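Local coordinates for protein indole-3-pyruvate decarboxylase (Azospirillum brasilense, PDB 2NXW) that catalyses the thiamine diphosphate- and metal-dependent decarboxylation of indole-3-pyruvate to indole-3-acetaldehyde and carbon dioxide, a step in auxin biosynthesis, at residues 34-40 and 84-89; 201-205 and 333-337; 212-216 and 343-348; 275-279 and 548-552; 302-306 and 419-423. One frame throughout, in Å; residues are numbered along the deposited sequence.

Contact 1. Residues 34-40 and 84-89; sequences RGAQAMF and TLGVAA
F40 and A88 form a parallel beta bridge between strands 39-41 and 86-90, neighbours in the interior of the six-stranded N-terminal sheet. Two backbone bonds make the pairing: F40 N donates to V87 O (3.0 Å), and F40 O receives A89 N (2.8 Å). Before the bridge the chain bows out at Q37 and A38, and two waters span the interval, linking Q37 N to L85 O and A38 O to V87 N; at A36 it is close to L85 again. V87 carries most of the side-chain contact. Its CG1, held anti to the backbone N (chi1 -170°), presses on M39 CG at 3.4 Å, a tight approach, while CG2 meets A36 CB. With its own CG anti to N (chi1 -175°), M39 runs past V87 CG1 and brings SD to A89 CB (3.9 Å); its side chain also touches F50 and A54 of helix 48-57. Cutting M39 back to an alanine would probably leave V87 CG1 and A89 CB without their shared cover and open a gap beside that helix. F40 and A88 face the other side, against helix 68-82. This parallel sheet with helices on both faces is the alpha/beta architecture of the N-terminal, pyrimidine-binding domain of thiamine diphosphate enzymes.

Contact 2. Residues 201-205 and 333-337; sequences WPVDR and ADIPL
The backbones of V203 and D334 pass with their CA atoms 4.7 Å apart, and D204 N donates to D334 O at 3.0 Å, a nearly straight bond (166°). The same oxygen also receives a CA-H...O contact from V203, so one carbonyl takes two neighbouring residues of the opposing chain. D334 has a left-handed backbone conformation, and its side chain is directed at P202: the carboxylate carbon CG comes within 3.6 Å of P202 CB, while D334 CB sits 3.4 Å from P202 O. That proline carbonyl has a further partner in R323, whose NH2 donates to it. Both segments are lead-ins to helices of the central domain, with D204 at the N-cap of helix 205-221 and P336 at that of helix 337-346; the contact thus ties together two helix starts far apart in sequence. The side chain of D204 adds to its backbone bond. With CG anti to the backbone N (chi1 -170°), OD1 accepts the amide of A207 in the first turn, and a water donates to D204 OD2 (2.7 Å) and to A333 O (2.8 Å). On the flank away from the aspartates, both V203 methyls touch P336 at CD, CG1 at 4.0 Å, the two side chains crossing at about a right angle. R323 touches both V203 and P336 from the neighbouring loop.

Contact 3. Residues 212-216 and 343-348; sequences ADEVL and ALLERL. Unlike the reference sequence in segment 343-348: R347 (reference Gly).
A212 and L216, one turn apart on helix 205-221, pack against the last turn of helix 337-346 in the alpha/beta central domain, where both helices lie beside the mixed sheet. The tight part is aliphatic. L344 directs CD2 at the neighbouring helix, 3.6 Å from L216 CG and equally near the backbone oxygen of A212, while V215 CG1 is a looser neighbour at 4.2 Å; F294 of strand 292-296 touches V215 and L344 from the sheet side. L216 and L344 slide past each other in opposite directions. The branches of L216 have different partners: CD1 reaches R347 CB at 3.5 Å, and CD2 meets the CD2 atoms of both L344 and L348. The small residues A212 and A343 meet methyl to methyl at 3.8 Å, which lets the helices approach closely here.

The solvent side is polar and partly water-mediated. R347, which replaces the glycine of the reference sequence, runs extended from CG to NE and lays one face of its guanidinium over A212 CB. Its NE makes a salt bridge to D213 OD1 (2.8 Å), with the oxygen almost in the guanidinium plane but approached from 40° out of the carboxylate plane. A water spans the outer ends, donating to D213 OD2 and accepting from R347 NH2. The guanidinium is also tied back to the last turn of the helix it follows: R347 NH1 donates to A343 O at 2.7 Å.

Contact 4. Residues 275-279 and 548-552; sequences IGVAG and TLARF
R551 and F552 of helix 547-558 meet A278, in the loop 275-279 just before helix 281-288; it is an interdomain contact of a thiamine diphosphate enzyme, between the central domain and the C-terminal helix. R551 folds back on itself to reach the loop. Its chain bends at chi3 (-61°), which swings the guanidinium over T548 CA and presents NE to A278 O at 3.1 Å, from above the carbonyl plane. NH2 adds a weak bond to the same oxygen, so NE is the main donor and NH2 a weak second. F552 departs the other way, CG anti to the backbone N (chi1 -175°), and the edge of its ring meets the methyl of A278, CD1 to CB 3.7 Å; farther out, the ring stands edge-to-face with F405 of helix 402-407. T548 also faces the loop: its CG2 lies 3.6 Å from A278 O, while OG1 on the other branch makes a weak hydrogen bond to D409. I275 carries CG1 between its own backbone N and carbonyl carbon, an uncommon rotamer (chi1 62°) that extends the chain toward the helix. The I275 and T548 side chains cross at about a right angle, I275 CD1 lying 4.1 Å from T548 CG2.

Contact 5. Residues 302-306 and 419-423; sequences DTNFA and GYYAG. With TPP (thiamine diphosphate), chain E.
A type II' beta turn, T303 to A306, of the central domain packs here on the cofactor-binding loop 419-423 of the C-terminal domain. N304 takes the positive phi that this turn requires at its second position, and A306 N closes the turn on T303 O. Across the contact F305 N donates to G419 O at 3.2 Å. Y420 supplies the largest surface. Its ring lies against the end of the turn, with A306 CB over one face, 3.9 Å from the ring centroid and 21° off the normal, a CH-pi contact; A306 N and CA come near CD1 and CE1 as well. With CG anti to its carbonyl carbon (chi1 -60°), the ring is carried to the turn, and its hydroxyl is bonded to M258 N beyond. A serine at Y420 would probably leave the A306 methyl without its aromatic cover and the amide of M258 without its hydroxyl partner. The backbone amides of Y420 and Y421 both donate to the carboxylate of E109, fixing the loop from the N-terminal domain, and L129 of the second subunit packs on Y420. Past the tyrosines, A422 adopts a left-handed conformation and turns its carbonyl to the cofactor. There the aminopyrimidine nitrogen N4' of thiamine diphosphate donates to A422 O at 2.7 Å.

The five contacts join elements within and between three domains. Contact 1 lies within the N-terminal sheet, its A89 side chain about 11 Å from a different thiamine diphosphate molecule than the one contact 5 binds. Contacts 2 and 3, centres 15 Å apart, join the starts of helices 205-221 and 337-346 and, farther along, the middle of the first to the end of the second, far from the cofactor. Contacts 4 and 5 join the central domain to C-terminal elements; with centres 12 Å apart they touch, I275 O lying 3.7 Å from F305 CD1, and contact 5 is nested in the chain loop that contact 4 closes. Contact 5 bonds the cofactor directly, whereas in contact 4 the F552 side chain stops about 9 Å from it.

Contact 1. Residues 34-40 and 84-89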
# COMPACT_ATOMS: atom_id res chain seq x y z
N ARG A 34 15.34 21.19 27.15
CA ARG A 34 14.36 21.63 26.18
C ARG A 34 13.00 21.97 26.78
O ARG A 34 12.02 22.16 26.05
CB ARG A 34 14.23 20.57 25.09
CG ARG A 34 15.50 20.51 24.24
CD ARG A 34 15.56 19.27 23.36
NE ARG A 34 16.68 19.35 22.42
CZ ARG A 34 17.96 19.16 22.75
NH1 ARG A 34 18.30 18.88 24.00
NH2 ARG A 34 18.90 19.31 21.82
N GLY A 35 12.93 22.04 28.11
CA GLY A 35 11.70 22.42 28.77
C GLY A 35 10.81 21.36 29.39
O GLY A 35 9.83 21.71 30.04
N ALA A 36 11.13 20.08 29.20
CA ALA A 36 10.31 19.02 29.77
C ALA A 36 10.21 19.22 31.27
O ALA A 36 11.20 19.58 31.93
CB ALA A 36 10.91 17.67 29.45
N GLN A 37 9.02 18.99 31.82
CA GLN A 37 8.79 19.20 33.25
C GLN A 37 8.51 17.94 34.06
O GLN A 37 8.46 17.99 35.29
CB GLN A 37 7.64 20.18 33.43
CG GLN A 37 7.90 21.55 32.81
CD GLN A 37 6.72 22.48 32.91
OE1 GLN A 37 5.65 22.21 32.37
NE2 GLN A 37 6.90 23.60 33.60
N ALA A 38 8.32 16.82 33.38
CA ALA A 38 8.04 15.58 34.08
C ALA A 38 8.13 14.43 33.10
O ALA A 38 8.21 14.63 31.90
CB ALA A 38 6.64 15.63 34.68
N MET A 39 8.15 13.22 33.64
CA MET A 39 8.13 12.05 32.80
C MET A 39 7.07 11.14 33.37
O MET A 39 7.08 10.80 34.55
CB MET A 39 9.47 11.31 32.80
CG MET A 39 9.43 10.14 31.81
SD MET A 39 11.04 9.47 31.44
CE MET A 39 11.40 8.86 33.02
N PHE A 40 6.11 10.80 32.52
CA PHE A 40 5.02 9.91 32.91
C PHE A 40 5.38 8.53 32.38
O PHE A 40 6.01 8.41 31.33
CB PHE A 40 3.71 10.38 32.27
CG PHE A 40 3.30 11.75 32.69
CD1 PHE A 40 2.55 11.93 33.87
CD2 PHE A 40 3.68 12.86 31.96
CE1 PHE A 40 2.20 13.21 34.28
CE2 PHE A 40 3.33 14.14 32.37
CZ PHE A 40 2.59 14.32 33.54
N THR A 84 5.69 22.75 25.52
CA THR A 84 7.02 22.18 25.56
C THR A 84 6.96 20.70 25.19
O THR A 84 5.94 20.24 24.66
CB THR A 84 7.65 22.38 26.96
OG1 THR A 84 9.04 22.04 26.92
CG2 THR A 84 6.95 21.53 28.00
N LEU A 85 8.03 19.97 25.45
CA LEU A 85 8.05 18.54 25.15
C LEU A 85 7.38 17.75 26.26
O LEU A 85 7.56 18.06 27.44
CB LEU A 85 9.49 18.02 25.03
CG LEU A 85 10.35 18.57 23.89
CD1 LEU A 85 11.71 17.90 23.96
CD2 LEU A 85 9.69 18.29 22.54
N GLY A 86 6.60 16.74 25.87
CA GLY A 86 5.97 15.85 26.83
C GLY A 86 6.82 14.59 26.84
O GLY A 86 7.49 14.30 25.85
N VAL A 87 6.81 13.83 27.94
CA VAL A 87 7.63 12.62 28.01
C VAL A 87 6.82 11.45 28.54
O VAL A 87 6.28 11.49 29.65
CB VAL A 87 8.89 12.84 28.89
CG1 VAL A 87 9.84 11.65 28.75
CG2 VAL A 87 9.59 14.13 28.47
N ALA A 88 6.77 10.39 27.73
CA ALA A 88 6.02 9.19 28.05
C ALA A 88 6.93 7.98 27.94
O ALA A 88 7.41 7.67 26.85
CB ALA A 88 4.85 9.05 27.08
N ALA A 89 7.13 7.31 29.07
CA ALA A 89 8.01 6.14 29.13
C ALA A 89 7.25 4.84 29.31
O ALA A 89 6.43 4.70 30.22
CB ALA A 89 9.03 6.31 30.27
O HOH W 1 6.80 18.11 30.13
O HOH W 2 5.99 15.36 30.28

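Contact 2. Residues 201-205 and 333-337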
# COMPACT_ATOMS: atom_id res chain seq x y z
N TRP A 201 17.20 23.02 10.83
CA TRP A 201 16.37 22.56 9.72
C TRP A 201 16.50 23.60 8.61
O TRP A 201 16.75 24.78 8.88
CB TRP A 201 14.91 22.42 10.15
CG TRP A 201 14.60 21.09 10.77
CD1 TRP A 201 15.24 20.51 11.83
CD2 TRP A 201 13.57 20.18 10.38
NE1 TRP A 201 14.68 19.29 12.11
CE2 TRP A 201 13.65 19.06 11.24
CE3 TRP A 201 12.58 20.20 9.38
CZ2 TRP A 201 12.78 17.97 11.13
CZ3 TRP A 201 11.72 19.11 9.28
CH2 TRP A 201 11.82 18.01 10.15
N PRO A 202 16.32 23.19 7.34
CA PRO A 202 16.42 24.08 6.19
C PRO A 202 15.49 25.30 6.23
O PRO A 202 14.32 25.19 6.59
CB PRO A 202 16.08 23.17 5.01
CG PRO A 202 16.49 21.82 5.49
CD PRO A 202 16.00 21.81 6.91
N VAL A 203 16.03 26.46 5.85
CA VAL A 203 15.25 27.69 5.79
C VAL A 203 15.64 28.41 4.51
O VAL A 203 16.80 28.79 4.34
CB VAL A 203 15.53 28.62 6.99
CG1 VAL A 203 14.75 29.93 6.82
CG2 VAL A 203 15.15 27.94 8.29
N ASP A 204 14.68 28.58 3.61
CA ASP A 204 14.94 29.24 2.34
C ASP A 204 14.61 30.73 2.45
O ASP A 204 13.45 31.13 2.33
CB ASP A 204 14.08 28.62 1.25
CG ASP A 204 14.46 29.10 -0.13
OD1 ASP A 204 14.97 30.23 -0.24
OD2 ASP A 204 14.24 28.35 -1.10
N ARG A 205 15.64 31.54 2.68
CA ARG A 205 15.47 32.99 2.82
C ARG A 205 14.88 33.66 1.59
O ARG A 205 14.14 34.64 1.71
CB ARG A 205 16.80 33.65 3.18
CG ARG A 205 17.37 33.20 4.52
CD ARG A 205 16.42 33.52 5.67
N ALA A 333 8.58 25.82 0.20
CA ALA A 333 9.11 24.90 1.19
C ALA A 333 10.16 25.58 2.07
O ALA A 333 10.68 26.64 1.73
CB ALA A 333 9.73 23.68 0.49
N ASP A 334 10.45 24.97 3.21
CA ASP A 334 11.43 25.48 4.16
C ASP A 334 11.13 26.89 4.65
O ASP A 334 11.98 27.78 4.63
CB ASP A 334 12.83 25.42 3.54
CG ASP A 334 13.18 24.04 3.04
OD1 ASP A 334 12.72 23.05 3.66
OD2 ASP A 334 13.91 23.93 2.03
N ILE A 335 9.90 27.08 5.12
CA ILE A 335 9.48 28.37 5.65
C ILE A 335 8.91 28.18 7.05
O ILE A 335 7.77 27.76 7.21
CB ILE A 335 8.39 29.02 4.76
CG1 ILE A 335 8.98 29.34 3.39
CG2 ILE A 335 7.84 30.27 5.45
CD1 ILE A 335 8.09 30.17 2.50
N PRO A 336 9.73 28.44 8.08
CA PRO A 336 9.26 28.29 9.46
C PRO A 336 8.22 29.37 9.72
O PRO A 336 8.33 30.48 9.21
CB PRO A 336 10.53 28.49 10.28
CG PRO A 336 11.37 29.40 9.41
CD PRO A 336 11.14 28.86 8.03
N LEU A 337 7.19 29.03 10.48
CA LEU A 337 6.13 29.99 10.77
C LEU A 337 6.66 31.27 11.41
O LEU A 337 6.24 32.37 11.05
CB LEU A 337 5.08 29.34 11.68
CG LEU A 337 3.75 30.11 11.76
CD1 LEU A 337 3.08 30.12 10.40
CD2 LEU A 337 2.84 29.46 12.79
O HOH W 3 12.17 26.65 -0.60

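Contact 3. Residues 212-216 and 343-348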
# COMPACT_ATOMS: atom_id res chain seq x y z
N ALA A 212 6.38 36.13 1.56
CA ALA A 212 5.84 37.25 2.32
C ALA A 212 5.22 38.30 1.40
O ALA A 212 4.14 38.82 1.67
CB ALA A 212 6.94 37.89 3.18
N ASP A 213 5.91 38.63 0.30
CA ASP A 213 5.38 39.62 -0.63
C ASP A 213 4.07 39.14 -1.25
O ASP A 213 3.11 39.91 -1.36
CB ASP A 213 6.37 39.91 -1.76
CG ASP A 213 7.57 40.72 -1.30
OD1 ASP A 213 7.50 41.36 -0.22
OD2 ASP A 213 8.58 40.73 -2.03
N GLU A 214 4.03 37.87 -1.65
CA GLU A 214 2.84 37.32 -2.28
C GLU A 214 1.66 37.27 -1.32
O GLU A 214 0.53 37.56 -1.70
CB GLU A 214 3.11 35.92 -2.84
CG GLU A 214 2.05 35.49 -3.83
CD GLU A 214 2.24 34.06 -4.31
OE1 GLU A 214 3.38 33.55 -4.27
OE2 GLU A 214 1.23 33.47 -4.75
N VAL A 215 1.93 36.88 -0.08
CA VAL A 215 0.87 36.82 0.92
C VAL A 215 0.26 38.20 1.14
O VAL A 215 -0.96 38.35 1.17
CB VAL A 215 1.42 36.28 2.26
CG1 VAL A 215 0.40 36.50 3.38
CG2 VAL A 215 1.73 34.80 2.14
N LEU A 216 1.10 39.22 1.30
CA LEU A 216 0.58 40.56 1.53
C LEU A 216 -0.21 41.06 0.32
O LEU A 216 -1.24 41.72 0.48
CB LEU A 216 1.71 41.53 1.87
CG LEU A 216 2.35 41.31 3.25
CD1 LEU A 216 3.41 42.38 3.50
CD2 LEU A 216 1.28 41.35 4.33
N ALA A 343 8.93 38.14 8.59
CA ALA A 343 9.04 38.71 7.25
C ALA A 343 7.85 39.60 6.92
O ALA A 343 7.98 40.62 6.24
CB ALA A 343 9.17 37.60 6.22
N LEU A 344 6.67 39.21 7.39
CA LEU A 344 5.48 40.00 7.15
C LEU A 344 5.54 41.29 7.96
O LEU A 344 5.15 42.35 7.49
CB LEU A 344 4.22 39.21 7.52
CG LEU A 344 3.93 38.03 6.58
CD1 LEU A 344 2.79 37.18 7.14
CD2 LEU A 344 3.57 38.55 5.20
N LEU A 345 6.04 41.20 9.19
CA LEU A 345 6.13 42.39 10.04
C LEU A 345 7.07 43.43 9.45
O LEU A 345 6.81 44.63 9.50
CB LEU A 345 6.57 42.01 11.46
CG LEU A 345 5.51 41.29 12.29
CD1 LEU A 345 6.11 40.80 13.59
CD2 LEU A 345 4.34 42.24 12.56
N GLU A 346 8.17 42.95 8.87
CA GLU A 346 9.15 43.83 8.26
C GLU A 346 8.57 44.61 7.08
O GLU A 346 9.09 45.67 6.71
CB GLU A 346 10.34 43.01 7.77
CG GLU A 346 11.28 42.56 8.87
CD GLU A 346 12.17 41.41 8.43
OE1 GLU A 346 12.58 41.39 7.25
OE2 GLU A 346 12.46 40.53 9.28
N ARG A 347 7.48 44.10 6.51
CA ARG A 347 6.84 44.72 5.35
C ARG A 347 5.56 45.50 5.65
O ARG A 347 4.89 45.98 4.73
CB ARG A 347 6.56 43.65 4.31
CG ARG A 347 7.83 42.98 3.80
CD ARG A 347 7.52 41.69 3.05
NE ARG A 347 8.70 41.19 2.35
CZ ARG A 347 9.81 40.76 2.95
NH1 ARG A 347 9.90 40.76 4.28
NH2 ARG A 347 10.85 40.37 2.22
N LEU A 348 5.22 45.62 6.93
CA LEU A 348 4.02 46.33 7.34
C LEU A 348 4.37 47.45 8.32
O LEU A 348 5.12 47.25 9.27
CB LEU A 348 3.05 45.37 8.03
CG LEU A 348 2.43 44.26 7.17
CD1 LEU A 348 1.81 43.19 8.08
CD2 LEU A 348 1.38 44.85 6.25
O HOH W 4 10.91 41.01 -0.78

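Contact 4. Residues 275-279 and 548-552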
# COMPACT_ATOMS: atom_id res chain seq x y z
N ILE A 275 -15.50 26.76 14.35
CA ILE A 275 -15.50 25.33 14.64
C ILE A 275 -16.46 24.59 13.72
O ILE A 275 -16.89 23.48 14.03
CB ILE A 275 -15.92 25.01 16.10
CG1 ILE A 275 -17.36 25.48 16.36
CG2 ILE A 275 -14.95 25.66 17.07
CD1 ILE A 275 -17.92 25.02 17.72
N GLY A 276 -16.78 25.21 12.58
CA GLY A 276 -17.69 24.57 11.65
C GLY A 276 -19.15 24.91 11.91
O GLY A 276 -19.45 25.89 12.59
N VAL A 277 -20.05 24.08 11.39
CA VAL A 277 -21.48 24.32 11.54
C VAL A 277 -21.97 24.47 12.98
O VAL A 277 -23.00 25.10 13.22
CB VAL A 277 -22.30 23.21 10.83
CG1 VAL A 277 -22.21 21.91 11.61
CG2 VAL A 277 -23.74 23.66 10.68
N ALA A 278 -21.24 23.92 13.94
CA ALA A 278 -21.63 24.00 15.34
C ALA A 278 -21.40 25.38 15.97
O ALA A 278 -21.94 25.68 17.03
CB ALA A 278 -20.88 22.94 16.15
N GLY A 279 -20.60 26.21 15.31
CA GLY A 279 -20.30 27.53 15.86
C GLY A 279 -21.21 28.68 15.46
O GLY A 279 -22.28 28.47 14.90
N THR A 548 -24.46 23.81 21.74
CA THR A 548 -23.52 23.63 20.64
C THR A 548 -23.69 22.27 19.97
O THR A 548 -23.62 22.17 18.74
CB THR A 548 -22.07 23.83 21.15
OG1 THR A 548 -21.98 25.12 21.77
CG2 THR A 548 -21.08 23.75 20.00
N LEU A 549 -23.93 21.21 20.75
CA LEU A 549 -24.12 19.91 20.12
C LEU A 549 -25.44 19.93 19.36
O LEU A 549 -25.53 19.36 18.28
CB LEU A 549 -24.11 18.78 21.16
CG LEU A 549 -24.35 17.37 20.58
CD1 LEU A 549 -23.34 17.06 19.47
CD2 LEU A 549 -24.25 16.35 21.70
N ALA A 550 -26.45 20.60 19.90
CA ALA A 550 -27.74 20.66 19.20
C ALA A 550 -27.56 21.36 17.85
O ALA A 550 -28.13 20.94 16.85
CB ALA A 550 -28.76 21.39 20.05
N ARG A 551 -26.75 22.42 17.81
CA ARG A 551 -26.53 23.12 16.54
C ARG A 551 -25.75 22.24 15.57
O ARG A 551 -25.99 22.26 14.36
CB ARG A 551 -25.77 24.43 16.76
CG ARG A 551 -26.58 25.51 17.46
CD ARG A 551 -25.95 26.89 17.24
NE ARG A 551 -24.60 26.98 17.78
CZ ARG A 551 -24.30 27.16 19.07
NH1 ARG A 551 -25.25 27.28 19.98
NH2 ARG A 551 -23.02 27.22 19.44
N PHE A 552 -24.82 21.46 16.11
CA PHE A 552 -23.99 20.55 15.32
C PHE A 552 -24.89 19.52 14.63
O PHE A 552 -24.80 19.31 13.43
CB PHE A 552 -23.01 19.84 16.25
CG PHE A 552 -22.02 18.95 15.56
CD1 PHE A 552 -20.91 19.48 14.89
CD2 PHE A 552 -22.15 17.56 15.62
CE1 PHE A 552 -19.95 18.65 14.31
CE2 PHE A 552 -21.20 16.72 15.04
CZ PHE A 552 -20.10 17.27 14.38

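Contact 5. Residues 302-306 and 419-423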
# COMPACT_ATOMS: atom_id res chain seq x y z
N ASP A 302 -11.15 17.04 8.02
CA ASP A 302 -12.60 17.01 7.96
C ASP A 302 -13.24 16.50 9.25
O ASP A 302 -14.45 16.30 9.31
CB ASP A 302 -13.07 16.14 6.79
CG ASP A 302 -12.37 16.47 5.49
OD1 ASP A 302 -12.32 17.66 5.13
OD2 ASP A 302 -11.87 15.53 4.84
N THR A 303 -12.44 16.30 10.29
CA THR A 303 -12.97 15.79 11.55
C THR A 303 -13.31 16.85 12.59
O THR A 303 -12.54 17.77 12.86
CB THR A 303 -12.02 14.77 12.21
OG1 THR A 303 -11.77 13.69 11.31
CG2 THR A 303 -12.65 14.20 13.49
N ASN A 304 -14.50 16.69 13.17
CA ASN A 304 -14.98 17.55 14.25
C ASN A 304 -14.73 19.02 13.96
O ASN A 304 -15.08 19.54 12.90
CB ASN A 304 -14.33 17.16 15.57
CG ASN A 304 -15.24 17.40 16.76
OD1 ASN A 304 -14.78 17.79 17.84
ND2 ASN A 304 -16.53 17.17 16.57
N PHE A 305 -14.12 19.69 14.93
CA PHE A 305 -13.93 21.14 14.87
C PHE A 305 -12.84 21.72 13.97
O PHE A 305 -12.69 22.94 13.91
CB PHE A 305 -13.69 21.68 16.28
CG PHE A 305 -14.79 21.40 17.25
CD1 PHE A 305 -16.10 21.18 16.81
CD2 PHE A 305 -14.54 21.38 18.62
CE1 PHE A 305 -17.13 20.95 17.72
CE2 PHE A 305 -15.57 21.16 19.54
CZ PHE A 305 -16.86 20.94 19.09
N ALA A 306 -12.10 20.87 13.27
CA ALA A 306 -11.03 21.35 12.39
C ALA A 306 -11.53 22.13 11.18
O ALA A 306 -12.67 21.96 10.74
CB ALA A 306 -10.18 20.18 11.92
N GLY A 419 -10.26 18.01 20.20
CA GLY A 419 -11.17 18.68 19.29
C GLY A 419 -11.11 18.28 17.83
O GLY A 419 -12.09 18.48 17.10
N TYR A 420 -9.97 17.76 17.39
CA TYR A 420 -9.83 17.33 16.00
C TYR A 420 -9.77 15.81 15.90
O TYR A 420 -10.47 15.21 15.09
CB TYR A 420 -8.57 17.91 15.36
CG TYR A 420 -8.49 19.42 15.33
CD1 TYR A 420 -9.63 20.23 15.48
CD2 TYR A 420 -7.26 20.05 15.13
CE1 TYR A 420 -9.53 21.63 15.44
CE2 TYR A 420 -7.16 21.45 15.09
CZ TYR A 420 -8.30 22.22 15.25
OH TYR A 420 -8.20 23.60 15.26
N TYR A 421 -8.94 15.19 16.73
CA TYR A 421 -8.76 13.74 16.71
C TYR A 421 -10.02 13.01 17.17
O TYR A 421 -10.30 11.90 16.72
CB TYR A 421 -7.57 13.38 17.60
CG TYR A 421 -7.17 11.93 17.57
CD1 TYR A 421 -6.70 11.34 16.39
CD2 TYR A 421 -7.22 11.14 18.72
CE1 TYR A 421 -6.28 10.02 16.36
CE2 TYR A 421 -6.80 9.81 18.70
CZ TYR A 421 -6.33 9.26 17.52
OH TYR A 421 -5.90 7.96 17.48
N ALA A 422 -10.75 13.63 18.10
CA ALA A 422 -12.01 13.11 18.62
C ALA A 422 -11.95 11.74 19.28
O ALA A 422 -12.94 11.01 19.30
CB ALA A 422 -13.06 13.10 17.51
N GLY A 423 -10.79 11.39 19.84
CA GLY A 423 -10.67 10.11 20.51
C GLY A 423 -11.05 10.22 21.97
O GLY A 423 -10.66 11.17 22.66
N1' TPP E . -13.79 4.91 20.89
C2' TPP E . -12.87 5.87 21.08
CM2 TPP E . -11.55 5.52 21.75
N3' TPP E . -13.09 7.13 20.68
C4' TPP E . -14.26 7.49 20.07
N4' TPP E . -14.40 8.77 19.62
C5' TPP E . -15.30 6.52 19.91
C6' TPP E . -15.01 5.21 20.32
C7' TPP E . -16.67 6.86 19.28
N3 TPP E . -17.53 7.81 20.11
C2 TPP E . -17.55 9.10 19.77
S1 TPP E . -18.66 9.83 20.92
C5 TPP E . -19.06 8.36 21.81
C4 TPP E . -18.32 7.38 21.16
CM4 TPP E . -18.38 5.89 21.61
C6 TPP E . -19.99 8.28 22.96
C7 TPP E . -19.38 9.03 24.16
O7 TPP E . -20.21 8.71 25.24
PA TPP E . -19.94 9.63 26.50
O1A TPP E . -18.48 9.60 26.97
O2A TPP E . -20.88 9.09 27.58
O3A TPP E . -20.32 11.15 26.21
PB TPP E . -21.78 11.55 25.54
O1B TPP E . -22.90 10.76 26.21
O2B TPP E . -21.90 13.08 25.81
O3B TPP E . -21.75 11.31 24.04